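Local coordinates for protein transcriptional regulator, LacI family (Corynebacterium glutamicum, PDB 3H5T) that activates transcription of the inositol phosphate synthase gene in an inositol-dependent manner by binding a palindromic promoter motif, and so helps control cell wall biogenesis, at residues 71-76 with 102-107; 132-137 with 154-159; 159-164 with 217-222. All blocks are in the same frame, centred on the assembly; numbering follows the deposited sequence.

Contact 1 of 3, residues 71-76 with 102-107; sequences IGVLLT and TQLTLI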
ATOM      1  N   ILE A  71     -11.899  11.313   9.894  1.00 25.97           N
ATOM      2  CA  ILE A  71     -12.066  10.088   9.110  1.00 25.16           C
ATOM      3  C   ILE A  71     -11.105   9.033   9.650  1.00 25.52           C
ATOM      4  O   ILE A  71     -10.040   9.362  10.180  1.00 24.96           O
ATOM      5  CB  ILE A  71     -11.782  10.304   7.593  1.00 23.72           C
ATOM      6  CG1 ILE A  71     -10.310  10.632   7.368  1.00 22.77           C
ATOM      7  CG2 ILE A  71     -12.669  11.428   7.048  1.00 21.64           C
ATOM      8  CD1 ILE A  71      -9.920  10.758   5.899  1.00 22.15           C
ATOM      9  N   GLY A  72     -11.485   7.766   9.531  1.00 26.06           N
ATOM     10  CA  GLY A  72     -10.633   6.699  10.025  1.00 24.46           C
ATOM     11  C   GLY A  72     -10.083   5.771   8.953  1.00 25.01           C
ATOM     12  O   GLY A  72     -10.463   5.843   7.777  1.00 22.82           O
ATOM     13  N   VAL A  73      -9.165   4.902   9.370  1.00 23.91           N
ATOM     14  CA  VAL A  73      -8.555   3.923   8.486  1.00 22.41           C
ATOM     15  C   VAL A  73      -8.444   2.630   9.287  1.00 23.75           C
ATOM     16  O   VAL A  73      -7.709   2.562  10.275  1.00 24.83           O
ATOM     17  CB  VAL A  73      -7.152   4.362   8.023  1.00 22.30           C
ATOM     18  CG1 VAL A  73      -6.544   3.301   7.100  1.00 19.63           C
ATOM     19  CG2 VAL A  73      -7.245   5.690   7.297  1.00 22.27           C
ATOM     20  N   LEU A  74      -9.192   1.614   8.869  1.00 22.59           N
ATOM     21  CA  LEU A  74      -9.174   0.341   9.556  1.00 22.34           C
ATOM     22  C   LEU A  74      -8.021  -0.477   9.030  1.00 25.59           C
ATOM     23  O   LEU A  74      -7.952  -0.784   7.845  1.00 27.76           O
ATOM     24  CB  LEU A  74     -10.481  -0.411   9.340  1.00 19.12           C
ATOM     25  CG  LEU A  74     -10.614  -1.683  10.180  1.00 16.40           C
ATOM     26  CD1 LEU A  74     -11.904  -1.636  10.984  1.00 16.34           C
ATOM     27  CD2 LEU A  74     -10.567  -2.893   9.276  1.00 13.87           C
ATOM     28  N   LEU A  75      -7.114  -0.826   9.933  1.00 27.85           N
ATOM     29  CA  LEU A  75      -5.932  -1.599   9.592  1.00 28.00           C
ATOM     30  C   LEU A  75      -6.030  -2.946  10.309  1.00 27.53           C
ATOM     31  O   LEU A  75      -6.091  -3.006  11.539  1.00 26.87           O
ATOM     32  CB  LEU A  75      -4.673  -0.836  10.052  1.00 30.49           C
ATOM     33  CG  LEU A  75      -3.328  -1.129   9.381  1.00 32.23           C
ATOM     34  CD1 LEU A  75      -3.429  -0.816   7.912  1.00 34.92           C
ATOM     35  CD2 LEU A  75      -2.238  -0.280   9.989  1.00 33.60           C
ATOM     36  N   THR A  76      -6.053  -4.025   9.541  1.00 26.41           N
ATOM     37  CA  THR A  76      -6.134  -5.353  10.127  1.00 24.11           C
ATOM     38  C   THR A  76      -4.705  -5.829  10.495  1.00 23.55           C
ATOM     39  O   THR A  76      -4.326  -6.984  10.297  1.00 21.89           O
ATOM     40  CB  THR A  76      -6.877  -6.311   9.140  1.00 23.81           C
ATOM     41  OG1 THR A  76      -7.505  -7.352   9.884  1.00 26.99           O
ATOM     42  CG2 THR A  76      -5.938  -6.911   8.114  1.00 20.71           C
ATOM     43  N   THR A 102      -8.537  17.448   8.169  1.00 31.88           N
ATOM     44  CA  THR A 102      -9.357  16.396   8.758  1.00 29.05           C
ATOM     45  C   THR A 102      -8.527  15.471   9.650  1.00 27.37           C
ATOM     46  O   THR A 102      -7.484  14.957   9.231  1.00 25.93           O
ATOM     47  CB  THR A 102     -10.009  15.513   7.662  1.00 29.80           C
ATOM     48  OG1 THR A 102     -10.897  16.304   6.865  1.00 30.20           O
ATOM     49  CG2 THR A 102     -10.774  14.361   8.286  1.00 29.79           C
ATOM     50  N   GLN A 103      -8.994  15.253  10.877  1.00 24.90           N
ATOM     51  CA  GLN A 103      -8.297  14.359  11.792  1.00 22.47           C
ATOM     52  C   GLN A 103      -8.344  12.970  11.158  1.00 20.40           C
ATOM     53  O   GLN A 103      -9.363  12.584  10.599  1.00 19.15           O
ATOM     54  CB  GLN A 103      -8.991  14.337  13.159  1.00 22.27           C
ATOM     55  CG  GLN A 103      -8.957  15.663  13.910  1.00 23.30           C
ATOM     56  CD  GLN A 103      -9.750  15.633  15.212  1.00 24.18           C
ATOM     57  OE1 GLN A 103      -9.592  14.732  16.038  1.00 23.92           O
ATOM     58  NE2 GLN A 103     -10.593  16.635  15.408  1.00 24.79           N
ATOM     59  N   LEU A 104      -7.235  12.239  11.226  1.00 21.44           N
ATOM     60  CA  LEU A 104      -7.139  10.888  10.663  1.00 21.27           C
ATOM     61  C   LEU A 104      -6.943   9.898  11.809  1.00 20.61           C
ATOM     62  O   LEU A 104      -5.947   9.943  12.513  1.00 22.71           O
ATOM     63  CB  LEU A 104      -5.960  10.799   9.685  1.00 21.90           C
ATOM     64  CG  LEU A 104      -5.717   9.454   8.981  1.00 23.19           C
ATOM     65  CD1 LEU A 104      -7.005   8.982   8.330  1.00 23.95           C
ATOM     66  CD2 LEU A 104      -4.616   9.593   7.939  1.00 20.84           C
ATOM     67  N   THR A 105      -7.904   9.008  11.994  1.00 20.95           N
ATOM     68  CA  THR A 105      -7.849   8.039  13.074  1.00 20.16           C
ATOM     69  C   THR A 105      -7.546   6.625  12.608  1.00 22.18           C
ATOM     70  O   THR A 105      -8.358   6.000  11.919  1.00 23.23           O
ATOM     71  CB  THR A 105      -9.179   8.049  13.833  1.00 18.69           C
ATOM     72  OG1 THR A 105      -9.318   9.305  14.499  1.00 17.63           O
ATOM     73  CG2 THR A 105      -9.249   6.922  14.844  1.00 17.91           C
ATOM     74  N   LEU A 106      -6.375   6.125  12.991  1.00 22.69           N
ATOM     75  CA  LEU A 106      -5.966   4.774  12.632  1.00 22.83           C
ATOM     76  C   LEU A 106      -6.620   3.813  13.616  1.00 23.38           C
ATOM     77  O   LEU A 106      -6.512   3.995  14.832  1.00 23.51           O
ATOM     78  CB  LEU A 106      -4.446   4.657  12.701  1.00 24.91           C
ATOM     79  CG  LEU A 106      -3.678   5.632  11.808  1.00 25.80           C
ATOM     80  CD1 LEU A 106      -2.192   5.510  12.079  1.00 24.87           C
ATOM     81  CD2 LEU A 106      -3.981   5.334  10.350  1.00 27.20           C
ATOM     82  N   ILE A 107      -7.309   2.807  13.078  1.00 22.69           N
ATOM     83  CA  ILE A 107      -8.025   1.813  13.882  1.00 21.37           C
ATOM     84  C   ILE A 107      -7.349   0.448  13.740  1.00 23.00           C
ATOM     85  O   ILE A 107      -7.435  -0.182  12.683  1.00 24.77           O
ATOM     86  CB  ILE A 107      -9.510   1.662  13.403  1.00 19.44           C
ATOM     87  CG1 ILE A 107     -10.148   3.034  13.167  1.00 18.74           C
ATOM     88  CG2 ILE A 107     -10.336   0.934  14.438  1.00 16.66           C
ATOM     89  CD1 ILE A 107     -11.497   2.951  12.445  1.00 14.36           C
TER
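A parallel pairing at one edge of the seven-stranded mixed sheet of the sugar-binding-protein-like domain lays the outermost strand 103-108 against strand 70-75, beginning where Ile71 meets Leu104. Gly72 with Thr105, Val73 with Leu106 and Leu74 with Ile107 follow, and the short strand axes diverge by only 22°. Five backbone bonds carry the pairing. Ile71 N reaches Gln103 O at 2.9 Å, Ile71 O accepts Thr105 N at 2.8 Å, and the same ladder runs on through Val73 N to Thr105 O, Ile107 N to Val73 O and, last, Leu75 N to Ile107 O. Each odd-numbered residue of 71-75 thus gives its N-H to the edge strand, and the N-H groups of Gly72 and Leu74 turn to the other flank, to Gly131 just before strand 132-135 and to Val133 within it.

The apolar interlock gathers on the face bearing Ile71, Val73, Leu104 and Leu106. Leu104 swings CD1 back over the neighbouring strand, its CG lying opposite the backbone N (chi1 -179°), and this methyl meets Val73 CG2 at 3.5 Å and Ile71 CG1 at 3.8 Å, both side chains being crossed obliquely. Leu106 joins more loosely, its CD2 lying 4.1 Å from Val73 CB. At the start of the pairing Thr102 offers its methyl rather than its hydroxyl, CG2 standing 3.7 Å from Ile71 CG2, with the two side chains at about a right angle. On the opposite face Ile107 CB sits 3.7 Å from Val73 O and lies against the backbone of Leu74. Leu332 and Leu333 of helix 321-336 pack on Ile71, while Ala82 and Phe83 of helix 81-84 meet Leu106. Two neighbouring parallel strands joined through helices form a beta-alpha-beta crossover, the building unit of the Rossmann-like lobes of periplasmic-binding-protein folds.

Contact 2 of 3, residues 132-137 with 154-159; sequences VVIYSV and AVIADQ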
ATOM      1  N   VAL A 132     -14.859   5.736   7.001  1.00 21.16           N
ATOM      2  CA  VAL A 132     -13.716   4.858   7.147  1.00 21.55           C
ATOM      3  C   VAL A 132     -13.135   4.331   5.842  1.00 19.81           C
ATOM      4  O   VAL A 132     -13.858   3.912   4.946  1.00 19.70           O
ATOM      5  CB  VAL A 132     -14.066   3.647   8.042  1.00 23.28           C
ATOM      6  CG1 VAL A 132     -15.207   2.870   7.428  1.00 25.06           C
ATOM      7  CG2 VAL A 132     -12.835   2.746   8.227  1.00 22.68           C
ATOM      8  N   VAL A 133     -11.813   4.371   5.745  1.00 18.01           N
ATOM      9  CA  VAL A 133     -11.111   3.851   4.580  1.00 16.98           C
ATOM     10  C   VAL A 133     -10.671   2.460   5.004  1.00 16.08           C
ATOM     11  O   VAL A 133      -9.851   2.320   5.914  1.00 16.02           O
ATOM     12  CB  VAL A 133      -9.857   4.694   4.246  1.00 16.25           C
ATOM     13  CG1 VAL A 133      -9.017   3.977   3.204  1.00 14.59           C
ATOM     14  CG2 VAL A 133     -10.277   6.076   3.752  1.00 15.26           C
ATOM     15  N   ILE A 134     -11.236   1.430   4.385  1.00 15.22           N
ATOM     16  CA  ILE A 134     -10.860   0.080   4.753  1.00 15.71           C
ATOM     17  C   ILE A 134      -9.625  -0.262   3.964  1.00 18.12           C
ATOM     18  O   ILE A 134      -9.635  -0.253   2.730  1.00 21.52           O
ATOM     19  CB  ILE A 134     -11.992  -0.926   4.475  1.00 15.49           C
ATOM     20  CG1 ILE A 134     -13.171  -0.622   5.409  1.00 17.15           C
ATOM     21  CG2 ILE A 134     -11.500  -2.340   4.711  1.00 11.58           C
ATOM     22  CD1 ILE A 134     -14.419  -1.437   5.165  1.00 17.04           C
ATOM     23  N   TYR A 135      -8.550  -0.555   4.685  1.00 18.31           N
ATOM     24  CA  TYR A 135      -7.291  -0.860   4.035  1.00 19.31           C
ATOM     25  C   TYR A 135      -6.815  -2.298   4.077  1.00 18.90           C
ATOM     26  O   TYR A 135      -6.427  -2.806   5.124  1.00 20.23           O
ATOM     27  CB  TYR A 135      -6.191   0.039   4.600  1.00 18.96           C
ATOM     28  CG  TYR A 135      -4.837  -0.216   4.003  1.00 18.61           C
ATOM     29  CD1 TYR A 135      -4.641  -0.171   2.620  1.00 20.09           C
ATOM     30  CD2 TYR A 135      -3.739  -0.497   4.814  1.00 19.69           C
ATOM     31  CE1 TYR A 135      -3.372  -0.400   2.056  1.00 19.82           C
ATOM     32  CE2 TYR A 135      -2.468  -0.729   4.266  1.00 20.50           C
ATOM     33  CZ  TYR A 135      -2.294  -0.677   2.891  1.00 19.00           C
ATOM     34  OH  TYR A 135      -1.047  -0.895   2.360  1.00 20.91           O
ATOM     35  N   SER A 136      -6.842  -2.940   2.916  1.00 18.44           N
ATOM     36  CA  SER A 136      -6.349  -4.300   2.770  1.00 16.88           C
ATOM     37  C   SER A 136      -6.850  -5.272   3.827  1.00 16.43           C
ATOM     38  O   SER A 136      -6.077  -5.825   4.601  1.00 15.82           O
ATOM     39  CB  SER A 136      -4.823  -4.266   2.779  1.00 15.58           C
ATOM     40  OG  SER A 136      -4.284  -5.546   2.533  1.00 21.42           O
ATOM     41  N   VAL A 137      -8.153  -5.497   3.844  1.00 16.34           N
ATOM     42  CA  VAL A 137      -8.740  -6.402   4.813  1.00 15.16           C
ATOM     43  C   VAL A 137      -9.226  -7.663   4.106  1.00 16.92           C
ATOM     44  O   VAL A 137      -9.652  -7.624   2.944  1.00 17.55           O
ATOM     45  CB  VAL A 137      -9.886  -5.690   5.549  1.00 14.44           C
ATOM     46  CG1 VAL A 137     -10.685  -6.671   6.374  1.00 14.54           C
ATOM     47  CG2 VAL A 137      -9.297  -4.600   6.440  1.00 13.66           C
ATOM     48  N   ALA A 154     -18.093   3.937   3.770  1.00 25.00           N
ATOM     49  CA  ALA A 154     -16.789   3.328   3.649  1.00 23.95           C
ATOM     50  C   ALA A 154     -16.319   3.062   2.232  1.00 25.42           C
ATOM     51  O   ALA A 154     -17.111   2.767   1.332  1.00 26.61           O
ATOM     52  CB  ALA A 154     -16.761   2.048   4.444  1.00 22.56           C
ATOM     53  N   VAL A 155     -15.010   3.182   2.053  1.00 24.66           N
ATOM     54  CA  VAL A 155     -14.365   2.924   0.779  1.00 23.68           C
ATOM     55  C   VAL A 155     -13.324   1.842   1.065  1.00 22.77           C
ATOM     56  O   VAL A 155     -12.696   1.835   2.125  1.00 21.58           O
ATOM     57  CB  VAL A 155     -13.653   4.178   0.237  1.00 24.61           C
ATOM     58  CG1 VAL A 155     -12.614   4.663   1.244  1.00 28.10           C
ATOM     59  CG2 VAL A 155     -12.969   3.854  -1.078  1.00 26.40           C
ATOM     60  N   ILE A 156     -13.148   0.924   0.126  1.00 21.78           N
ATOM     61  CA  ILE A 156     -12.189  -0.155   0.304  1.00 21.26           C
ATOM     62  C   ILE A 156     -10.990  -0.001  -0.628  1.00 21.17           C
ATOM     63  O   ILE A 156     -11.153   0.326  -1.804  1.00 19.97           O
ATOM     64  CB  ILE A 156     -12.863  -1.525   0.028  1.00 21.28           C
ATOM     65  CG1 ILE A 156     -13.880  -1.835   1.125  1.00 18.69           C
ATOM     66  CG2 ILE A 156     -11.813  -2.626  -0.069  1.00 20.62           C
ATOM     67  CD1 ILE A 156     -14.858  -2.923   0.742  1.00 16.94           C
ATOM     68  N   ALA A 157      -9.791  -0.244  -0.097  1.00 20.26           N
ATOM     69  CA  ALA A 157      -8.564  -0.171  -0.890  1.00 19.84           C
ATOM     70  C   ALA A 157      -7.872  -1.531  -0.894  1.00 21.07           C
ATOM     71  O   ALA A 157      -7.726  -2.172   0.153  1.00 22.41           O
ATOM     72  CB  ALA A 157      -7.624   0.883  -0.327  1.00 17.28           C
ATOM     73  N   ASP A 158      -7.450  -1.963  -2.079  1.00 21.73           N
ATOM     74  CA  ASP A 158      -6.769  -3.240  -2.248  1.00 21.09           C
ATOM     75  C   ASP A 158      -7.677  -4.460  -2.093  1.00 19.23           C
ATOM     76  O   ASP A 158      -7.723  -5.317  -2.967  1.00 17.61           O
ATOM     77  CB  ASP A 158      -5.594  -3.327  -1.269  1.00 24.66           C
ATOM     78  CG  ASP A 158      -4.301  -2.792  -1.864  1.00 28.57           C
ATOM     79  OD1 ASP A 158      -3.354  -2.524  -1.090  1.00 31.97           O
ATOM     80  OD2 ASP A 158      -4.227  -2.652  -3.108  1.00 29.89           O
ATOM     81  N   GLN A 159      -8.410  -4.527  -0.989  1.00 18.94           N
ATOM     82  CA  GLN A 159      -9.307  -5.649  -0.732  1.00 20.34           C
ATOM     83  C   GLN A 159     -10.127  -5.335   0.522  1.00 20.72           C
ATOM     84  O   GLN A 159      -9.698  -4.553   1.362  1.00 23.04           O
ATOM     85  CB  GLN A 159      -8.471  -6.913  -0.515  1.00 20.27           C
ATOM     86  CG  GLN A 159      -7.474  -6.768   0.619  1.00 22.68           C
ATOM     87  CD  GLN A 159      -6.509  -7.923   0.710  1.00 23.57           C
ATOM     88  OE1 GLN A 159      -6.838  -9.056   0.357  1.00 24.75           O
ATOM     89  NE2 GLN A 159      -5.313  -7.652   1.208  1.00 22.30           N
TER
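Val132 and Val155 both set CG1 between the backbone N and the carbonyl carbon (chi1 60° and 58°), and in each case that methyl is the one that reaches across. Val132 CG1 meets Ala154 CB at 3.5 Å; on the other face of the sheet Val155 CG1 meets Val133 CG2 at 3.7 Å, the two valines lying side by side. Ile134 and Ile156 also run alongside each other, with Ile134 CB 4.0 Å from Ile156 CG1. Backbone hydrogen bonds of a parallel ladder join the two strands: Ile134 N to Val155 O at 2.7 Å and Ala157 N to Ile134 O at 2.8 Å, then Ser136 N to Ala157 O where the strands give way to loops. The pairing outlives the strands. Val137 N bonds Gln159 O at 3.1 Å from above the carbonyl plane, and the aliphatic part of Gln159 follows, its CG lying 3.5 Å from Ser136 CA.

Tyr135 carries Ser136 CB over the centre of one ring face and Ala157 CB at its edge, while its OH bonds Ser88. Beside the ring runs Asp158, whose OD1 forms a salt bridge with Lys324. The valine, isoleucine and alanine contacts close the beta-alpha-beta unit through helix 142-150 by apolar packing, whereas at the carboxyl ends of the strands polar groups take over, with Lys324 probably stabilising the negative charge of buried Asp158.

Contact 3 of 3, residues 159-164 with 217-222; sequences QPAREE and QYQVQR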
ATOM      1  N   GLN A 159      -8.410  -4.527  -0.989  1.00 18.94           N
ATOM      2  CA  GLN A 159      -9.307  -5.649  -0.732  1.00 20.34           C
ATOM      3  C   GLN A 159     -10.127  -5.335   0.522  1.00 20.72           C
ATOM      4  O   GLN A 159      -9.698  -4.553   1.362  1.00 23.04           O
ATOM      5  CB  GLN A 159      -8.471  -6.913  -0.515  1.00 20.27           C
ATOM      6  CG  GLN A 159      -7.474  -6.768   0.619  1.00 22.68           C
ATOM      7  CD  GLN A 159      -6.509  -7.923   0.710  1.00 23.57           C
ATOM      8  OE1 GLN A 159      -6.838  -9.056   0.357  1.00 24.75           O
ATOM      9  NE2 GLN A 159      -5.313  -7.652   1.208  1.00 22.30           N
ATOM     10  N   PRO A 160     -11.298  -5.959   0.689  1.00 20.78           N
ATOM     11  CA  PRO A 160     -11.962  -6.953  -0.154  1.00 21.60           C
ATOM     12  C   PRO A 160     -12.766  -6.347  -1.301  1.00 21.87           C
ATOM     13  O   PRO A 160     -13.390  -5.298  -1.157  1.00 20.54           O
ATOM     14  CB  PRO A 160     -12.863  -7.672   0.835  1.00 21.64           C
ATOM     15  CG  PRO A 160     -13.376  -6.503   1.636  1.00 22.22           C
ATOM     16  CD  PRO A 160     -12.113  -5.683   1.888  1.00 20.44           C
ATOM     17  N   ALA A 161     -12.750  -7.044  -2.428  1.00 21.41           N
ATOM     18  CA  ALA A 161     -13.477  -6.622  -3.610  1.00 22.71           C
ATOM     19  C   ALA A 161     -14.915  -7.092  -3.513  1.00 22.30           C
ATOM     20  O   ALA A 161     -15.235  -7.992  -2.739  1.00 21.45           O
ATOM     21  CB  ALA A 161     -12.833  -7.230  -4.861  1.00 20.33           C
ATOM     22  N   ARG A 162     -15.775  -6.469  -4.307  1.00 23.26           N
ATOM     23  CA  ARG A 162     -17.173  -6.849  -4.375  1.00 22.89           C
ATOM     24  C   ARG A 162     -17.991  -6.768  -3.085  1.00 24.62           C
ATOM     25  O   ARG A 162     -18.749  -7.684  -2.771  1.00 25.79           O
ATOM     26  CB  ARG A 162     -17.271  -8.259  -4.969  1.00 22.06           C
ATOM     27  CG  ARG A 162     -16.742  -8.371  -6.404  1.00 23.68           C
ATOM     28  CD  ARG A 162     -16.708  -9.813  -6.892  1.00 21.67           C
ATOM     29  NE  ARG A 162     -15.664 -10.575  -6.213  1.00 26.14           N
ATOM     30  CZ  ARG A 162     -14.361 -10.474  -6.477  1.00 27.04           C
ATOM     31  NH1 ARG A 162     -13.926  -9.642  -7.424  1.00 22.07           N
ATOM     32  NH2 ARG A 162     -13.486 -11.196  -5.778  1.00 25.30           N
ATOM     33  N   GLU A 163     -17.835  -5.687  -2.329  1.00 23.90           N
ATOM     34  CA  GLU A 163     -18.635  -5.495  -1.125  1.00 25.46           C
ATOM     35  C   GLU A 163     -19.700  -4.509  -1.563  1.00 26.31           C
ATOM     36  O   GLU A 163     -19.385  -3.508  -2.191  1.00 27.71           O
ATOM     37  CB  GLU A 163     -17.816  -4.887   0.021  1.00 22.20           C
ATOM     38  CG  GLU A 163     -16.973  -5.882   0.803  1.00 21.18           C
ATOM     39  CD  GLU A 163     -17.801  -6.986   1.442  1.00 21.97           C
ATOM     40  OE1 GLU A 163     -18.849  -6.671   2.040  1.00 22.42           O
ATOM     41  OE2 GLU A 163     -17.397  -8.168   1.354  1.00 18.26           O
ATOM     42  N   GLU A 164     -20.957  -4.785  -1.250  1.00 29.26           N
ATOM     43  CA  GLU A 164     -22.029  -3.882  -1.656  1.00 31.52           C
ATOM     44  C   GLU A 164     -21.990  -2.549  -0.903  1.00 28.88           C
ATOM     45  O   GLU A 164     -21.771  -2.513   0.301  1.00 28.27           O
ATOM     46  CB  GLU A 164     -23.392  -4.554  -1.448  1.00 34.82           C
ATOM     47  CG  GLU A 164     -24.575  -3.659  -1.802  1.00 40.52           C
ATOM     48  CD  GLU A 164     -25.885  -4.199  -1.273  1.00 44.80           C
ATOM     49  OE1 GLU A 164     -25.964  -4.457  -0.050  1.00 46.44           O
ATOM     50  OE2 GLU A 164     -26.834  -4.360  -2.072  1.00 47.24           O
ATOM     51  N   GLN A 217      -8.642 -16.156   1.828  1.00 19.46           N
ATOM     52  CA  GLN A 217      -9.587 -15.045   1.855  1.00 20.00           C
ATOM     53  C   GLN A 217      -8.868 -13.713   1.636  1.00 19.50           C
ATOM     54  O   GLN A 217      -9.498 -12.680   1.417  1.00 17.17           O
ATOM     55  CB  GLN A 217     -10.346 -15.005   3.188  1.00 22.59           C
ATOM     56  CG  GLN A 217     -11.291 -16.177   3.423  1.00 25.62           C
ATOM     57  CD  GLN A 217     -12.237 -16.386   2.262  1.00 29.95           C
ATOM     58  OE1 GLN A 217     -12.963 -15.472   1.855  1.00 33.19           O
ATOM     59  NE2 GLN A 217     -12.232 -17.593   1.712  1.00 31.00           N
ATOM     60  N   TYR A 218      -7.547 -13.727   1.713  1.00 18.47           N
ATOM     61  CA  TYR A 218      -6.810 -12.502   1.481  1.00 19.08           C
ATOM     62  C   TYR A 218      -6.524 -12.400  -0.006  1.00 19.46           C
ATOM     63  O   TYR A 218      -5.494 -12.857  -0.490  1.00 18.73           O
ATOM     64  CB  TYR A 218      -5.505 -12.473   2.291  1.00 19.32           C
ATOM     65  CG  TYR A 218      -5.674 -12.006   3.731  1.00 18.74           C
ATOM     66  CD1 TYR A 218      -5.726 -10.642   4.045  1.00 16.32           C
ATOM     67  CD2 TYR A 218      -5.805 -12.931   4.775  1.00 16.71           C
ATOM     68  CE1 TYR A 218      -5.907 -10.207   5.362  1.00 17.00           C
ATOM     69  CE2 TYR A 218      -5.986 -12.513   6.090  1.00 17.78           C
ATOM     70  CZ  TYR A 218      -6.040 -11.150   6.382  1.00 20.71           C
ATOM     71  OH  TYR A 218      -6.247 -10.737   7.680  1.00 17.88           O
ATOM     72  N   GLN A 219      -7.474 -11.826  -0.738  1.00 22.23           N
ATOM     73  CA  GLN A 219      -7.312 -11.619  -2.173  1.00 23.44           C
ATOM     74  C   GLN A 219      -6.050 -10.754  -2.257  1.00 24.47           C
ATOM     75  O   GLN A 219      -5.607 -10.228  -1.242  1.00 27.35           O
ATOM     76  CB  GLN A 219      -8.538 -10.875  -2.710  1.00 25.46           C
ATOM     77  CG  GLN A 219      -9.860 -11.574  -2.395  1.00 25.93           C
ATOM     78  CD  GLN A 219     -11.069 -10.647  -2.495  1.00 27.59           C
ATOM     79  OE1 GLN A 219     -12.215 -11.094  -2.419  1.00 29.07           O
ATOM     80  NE2 GLN A 219     -10.818  -9.355  -2.660  1.00 25.29           N
ATOM     81  N   VAL A 220      -5.478 -10.588  -3.440  1.00 23.87           N
ATOM     82  CA  VAL A 220      -4.238  -9.815  -3.602  1.00 22.47           C
ATOM     83  C   VAL A 220      -3.148 -10.870  -3.470  1.00 21.87           C
ATOM     84  O   VAL A 220      -2.487 -11.205  -4.450  1.00 21.55           O
ATOM     85  CB  VAL A 220      -4.030  -8.708  -2.497  1.00 21.89           C
ATOM     86  CG1 VAL A 220      -2.681  -8.019  -2.675  1.00 20.59           C
ATOM     87  CG2 VAL A 220      -5.120  -7.665  -2.575  1.00 21.98           C
ATOM     88  N   GLN A 221      -2.983 -11.413  -2.266  1.00 21.00           N
ATOM     89  CA  GLN A 221      -1.994 -12.456  -2.051  1.00 20.84           C
ATOM     90  C   GLN A 221      -2.371 -13.633  -2.934  1.00 20.33           C
ATOM     91  O   GLN A 221      -1.583 -14.079  -3.757  1.00 22.08           O
ATOM     92  CB  GLN A 221      -1.990 -12.900  -0.595  1.00 21.68           C
ATOM     93  CG  GLN A 221      -1.552 -11.821   0.349  1.00 24.24           C
ATOM     94  CD  GLN A 221      -0.278 -11.179  -0.109  1.00 24.77           C
ATOM     95  OE1 GLN A 221       0.741 -11.847  -0.245  1.00 26.41           O
ATOM     96  NE2 GLN A 221      -0.325  -9.873  -0.364  1.00 27.05           N
ATOM     97  N   ARG A 222      -3.592 -14.124  -2.758  1.00 20.23           N
ATOM     98  CA  ARG A 222      -4.105 -15.237  -3.534  1.00 20.00           C
ATOM     99  C   ARG A 222      -4.030 -14.931  -5.022  1.00 20.96           C
ATOM    100  O   ARG A 222      -3.558 -15.740  -5.806  1.00 22.27           O
ATOM    101  CB  ARG A 222      -5.560 -15.514  -3.152  1.00 21.67           C
ATOM    102  CG  ARG A 222      -6.203 -16.671  -3.909  1.00 21.62           C
ATOM    103  CD  ARG A 222      -7.705 -16.674  -3.697  1.00 23.34           C
ATOM    104  NE  ARG A 222      -8.330 -15.500  -4.300  1.00 24.19           N
ATOM    105  CZ  ARG A 222      -9.580 -15.107  -4.073  1.00 24.93           C
ATOM    106  NH1 ARG A 222     -10.363 -15.790  -3.248  1.00 26.75           N
ATOM    107  NH2 ARG A 222     -10.050 -14.029  -4.678  1.00 26.09           N
TER
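Gln159 and Val220 meet at about a right angle, the valine's CG2 lying 3.6 Å from Gln159 CD and 4.0 Å from Gln159 CB, so that one methyl packs across the glutamine side chain. Val220 CG1 stands anti to the backbone N (chi1 176°), which leaves CG2 on the backbone N side as the branch that does the touching. Tyr218 adds its ring edge, which approaches the Gln159 amide near the plane of the ring. In the other direction Gln219 sends an extended side chain toward the 159-164 loop: its amide end comes to rest beside the backbone of Pro160 and Ala161 and next to Arg162, whose guanidinium plane is turned 40° from that amide.

A second shell fixes these groups. The peptide bond before Pro160 is cis, bending the chain just after Gln159, and the proline ring packs on Ile144 of helix 142-150. Ala161 CB lies 3.6 Å above one face of the Arg162 guanidinium, offset toward its rim. Lys139 ties the loop further, bonding Ala161 O and forming a salt bridge with Glu163, which also pairs with Arg148. Across the interface, Tyr218 is the centre of an inverse gamma turn and Val220 takes the N-cap position of helix 221-235. The bond from Arg222 N to Tyr218 O, 3.2 Å long, fastens that helix start to the turn.

The 159-164 loop follows a strand of one sheet and 217-222 opens a helix of the other lobe, so the meeting bridges the two halves of the core. Its chemistry is mixed, amide ends beside a valine methyl and an aromatic edge, with Arg162 NH2 and Arg222 NH2 4.6 Å apart; these two charges probably repel only weakly, tempered by solvent at the exposed Arg162.

How the contacts relate
Contacts 1 and 2 are neighbours in the parallel part of one mixed sheet, their centres 11 Å apart: strands 70-75 and 132-135 lie side by side, with Gly72 O 2.8 Å from Val133 N. Contact 3 begins where contact 2 ends, sharing Gln159, and its centre lies about 10 Å from that of contact 2 but 20 Å from that of contact 1. The series therefore leads from the outer edge of the first lobe, through its sheet, to the loops that meet the second lobe. Thr76, just past strand 70-75, also packs against Tyr218. In LacI-family regulators the effector binds in the cleft between these lobes, so contact 3 probably borders the inositol-responsive region.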